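Local coordinates for Two-component insecticidal protein 16 kDa unit (PDB 5V3S), which is the aegerolysin-family component of a two-part insecticidal toxin that kills corn rootworm, probably acting on gut membranes together with its larger partner, at residues Phe97-Asp102 against Asn109-Thr114. Sequence-based numbering, arbitrary orientation.
Sequences FEYYWD and NSDELT
Asp111 OD2 is gripped by three groups: the hydroxyl of Tyr99, whose OH donates to it over 2.8 Å, the backbone N of Gly129, and Lys125 NZ in a salt bridge. The phenol reaches it on the anti side, 29° out of the carboxylate plane, and the lysine's charge probably favours an ionised aspartate. Tyr99 and Asp111 sit on neighbouring strands of an antiparallel beta hairpin, 94-103 with 110-115, at one margin of the five-stranded sheet of the aegerolysin beta-sandwich. With chi1 at 75°, CG is wedged over the Asp111 backbone, flanked by N and C, and this directs OD2 to the Tyr99 hydroxyl.

Tyr99 and Trp101 lie on the face turned to the second sheet, where aromatic bulk suits the interior: Tyr99 packs on Ile138, and Phe97 on Val123, Ile140 and Val142. Leu113 touches both rings: its CB meets the edge of the Tyr99 ring, 3.9 Å from CD1, while its methyl CD1 lies 3.6 Å from Phe97 CD1.

Three hydrogen-bonded pairs tie the strands. The middle one, Tyr100 with Glu112, is the most bent, at 135° for Tyr100 N to Glu112 O. The face that carries Glu98, Tyr100, Asp102, Ser110, Glu112 and Thr114 is at least partly exposed, which suits their polar groups. One water bridges Glu98 OE1 and Thr114 OG1; another accepts from Ser110 OG at 2.7 Å and donates to Asp102 OD2 at 3.2 Å.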
loop_
_atom_site.group_PDB
_atom_site.type_symbol
_atom_site.label_atom_id
_atom_site.label_comp_id
_atom_site.label_asym_id
_atom_site.label_seq_id
_atom_site.Cartn_x
_atom_site.Cartn_y
_atom_site.Cartn_z
ATOM N N PHE A 97 0.488 9.556 -5.668
ATOM C CA PHE A 97 0.131 9.493 -4.181
ATOM C C PHE A 97 1.255 8.963 -3.318
ATOM O O PHE A 97 2.214 8.381 -3.770
ATOM C CB PHE A 97 -1.164 8.745 -3.842
ATOM C CG PHE A 97 -1.131 7.222 -3.996
ATOM C CD1 PHE A 97 -0.523 6.399 -3.097
ATOM C CD2 PHE A 97 -1.807 6.591 -5.055
ATOM C CE1 PHE A 97 -0.564 5.010 -3.226
ATOM C CE2 PHE A 97 -1.841 5.238 -5.190
ATOM C CZ PHE A 97 -1.199 4.422 -4.269
ATOM N N GLU A 98 1.151 9.295 -2.055
ATOM C CA GLU A 98 2.018 8.788 -1.001
ATOM C C GLU A 98 1.068 8.113 -0.032
ATOM O O GLU A 98 -0.062 8.631 0.235
ATOM C CB GLU A 98 2.770 9.905 -0.319
ATOM C CG GLU A 98 3.831 10.536 -1.238
ATOM C CD GLU A 98 4.317 11.875 -0.719
ATOM O OE1 GLU A 98 3.588 12.626 -0.031
ATOM O OE2 GLU A 98 5.456 12.115 -0.944
ATOM N N TYR A 99 1.436 6.878 0.372
ATOM C CA TYR A 99 0.643 6.189 1.357
ATOM C C TYR A 99 1.499 5.841 2.604
ATOM O O TYR A 99 2.695 5.602 2.478
ATOM C CB TYR A 99 0.029 4.924 0.743
ATOM C CG TYR A 99 -0.927 4.236 1.683
ATOM C CD1 TYR A 99 -2.136 4.888 2.094
ATOM C CD2 TYR A 99 -0.600 2.999 2.220
ATOM C CE1 TYR A 99 -3.002 4.237 2.988
ATOM C CE2 TYR A 99 -1.457 2.349 3.040
ATOM C CZ TYR A 99 -2.644 2.979 3.443
ATOM O OH TYR A 99 -3.418 2.287 4.352
ATOM N N TYR A 100 0.871 5.789 3.775
ATOM C CA TYR A 100 1.595 5.512 5.062
ATOM C C TYR A 100 0.642 4.859 5.990
ATOM O O TYR A 100 -0.572 5.164 5.971
ATOM C CB TYR A 100 2.155 6.840 5.699
ATOM C CG TYR A 100 2.564 6.738 7.180
ATOM C CD1 TYR A 100 3.758 6.171 7.520
ATOM C CD2 TYR A 100 1.694 7.120 8.236
ATOM C CE1 TYR A 100 4.142 5.954 8.827
ATOM C CE2 TYR A 100 2.088 6.950 9.568
ATOM C CZ TYR A 100 3.346 6.371 9.838
ATOM O OH TYR A 100 3.790 6.167 11.100
ATOM N N TRP A 101 1.141 3.863 6.733
ATOM C CA TRP A 101 0.337 3.150 7.715
ATOM C C TRP A 101 1.169 2.936 9.008
ATOM O O TRP A 101 2.380 2.893 8.973
ATOM C CB TRP A 101 -0.152 1.809 7.143
ATOM C CG TRP A 101 0.949 0.839 6.879
ATOM C CD1 TRP A 101 1.464 -0.067 7.758
ATOM C CD2 TRP A 101 1.715 0.686 5.679
ATOM N NE1 TRP A 101 2.477 -0.752 7.208
ATOM C CE2 TRP A 101 2.661 -0.315 5.916
ATOM C CE3 TRP A 101 1.631 1.230 4.396
ATOM C CZ2 TRP A 101 3.586 -0.720 4.943
ATOM C CZ3 TRP A 101 2.557 0.842 3.451
ATOM C CH2 TRP A 101 3.478 -0.161 3.710
ATOM N N ASP A 102 0.463 2.863 10.130
ATOM C CA ASP A 102 1.087 2.595 11.392
ATOM C C ASP A 102 0.116 1.713 12.091
ATOM O O ASP A 102 -0.948 2.164 12.472
ATOM C CB ASP A 102 1.398 3.899 12.127
ATOM C CG ASP A 102 2.061 3.630 13.472
ATOM O OD1 ASP A 102 2.727 2.582 13.593
ATOM O OD2 ASP A 102 1.893 4.449 14.379
ATOM N N ASN A 109 -4.525 1.364 14.996
ATOM C CA ASN A 109 -4.157 1.479 13.561
ATOM C C ASN A 109 -4.410 2.903 13.129
ATOM O O ASN A 109 -5.438 3.501 13.530
ATOM C CB ASN A 109 -5.036 0.530 12.708
ATOM C CG ASN A 109 -4.816 -0.942 13.000
ATOM O OD1 ASN A 109 -3.682 -1.442 13.010
ATOM N ND2 ASN A 109 -5.909 -1.676 13.162
ATOM N N SER A 110 -3.480 3.476 12.343
ATOM C CA SER A 110 -3.757 4.662 11.583
ATOM C C SER A 110 -3.142 4.557 10.174
ATOM O O SER A 110 -2.224 3.744 9.905
ATOM C CB SER A 110 -3.204 5.909 12.263
ATOM O OG SER A 110 -1.777 5.976 12.186
ATOM N N ASP A 111 -3.663 5.379 9.293
ATOM C CA ASP A 111 -2.988 5.525 7.968
ATOM C C ASP A 111 -3.174 6.894 7.402
ATOM O O ASP A 111 -3.774 7.799 8.026
ATOM C CB ASP A 111 -3.480 4.403 7.059
ATOM C CG ASP A 111 -4.915 4.629 6.518
ATOM O OD1 ASP A 111 -5.558 5.736 6.791
ATOM O OD2 ASP A 111 -5.344 3.667 5.811
ATOM N N GLU A 112 -2.654 7.107 6.208
ATOM C CA GLU A 112 -2.773 8.415 5.605
ATOM C C GLU A 112 -2.425 8.234 4.171
ATOM O O GLU A 112 -1.394 7.648 3.884
ATOM C CB GLU A 112 -1.788 9.387 6.208
ATOM C CG GLU A 112 -1.686 10.707 5.472
ATOM C CD GLU A 112 -2.620 11.731 6.006
ATOM O OE1 GLU A 112 -3.690 11.353 6.535
ATOM O OE2 GLU A 112 -2.261 12.919 5.910
ATOM N N LEU A 113 -3.321 8.713 3.328
ATOM C CA LEU A 113 -3.156 8.720 1.833
ATOM C C LEU A 113 -3.137 10.133 1.362
ATOM O O LEU A 113 -4.116 10.872 1.513
ATOM C CB LEU A 113 -4.307 8.013 1.167
ATOM C CG LEU A 113 -4.354 8.218 -0.347
ATOM C CD1 LEU A 113 -3.247 7.355 -0.975
ATOM C CD2 LEU A 113 -5.679 7.842 -0.865
ATOM N N THR A 114 -1.995 10.552 0.850
ATOM C CA THR A 114 -1.763 11.860 0.351
ATOM C C THR A 114 -1.820 11.836 -1.178
ATOM O O THR A 114 -0.862 11.366 -1.811
ATOM C CB THR A 114 -0.357 12.370 0.822
ATOM O OG1 THR A 114 -0.168 12.205 2.272
ATOM C CG2 THR A 114 -0.148 13.850 0.492
HETATM O O HOH W 1 2.874 12.543 2.392
HETATM O O HOH W 2 -1.283 5.045 14.711
#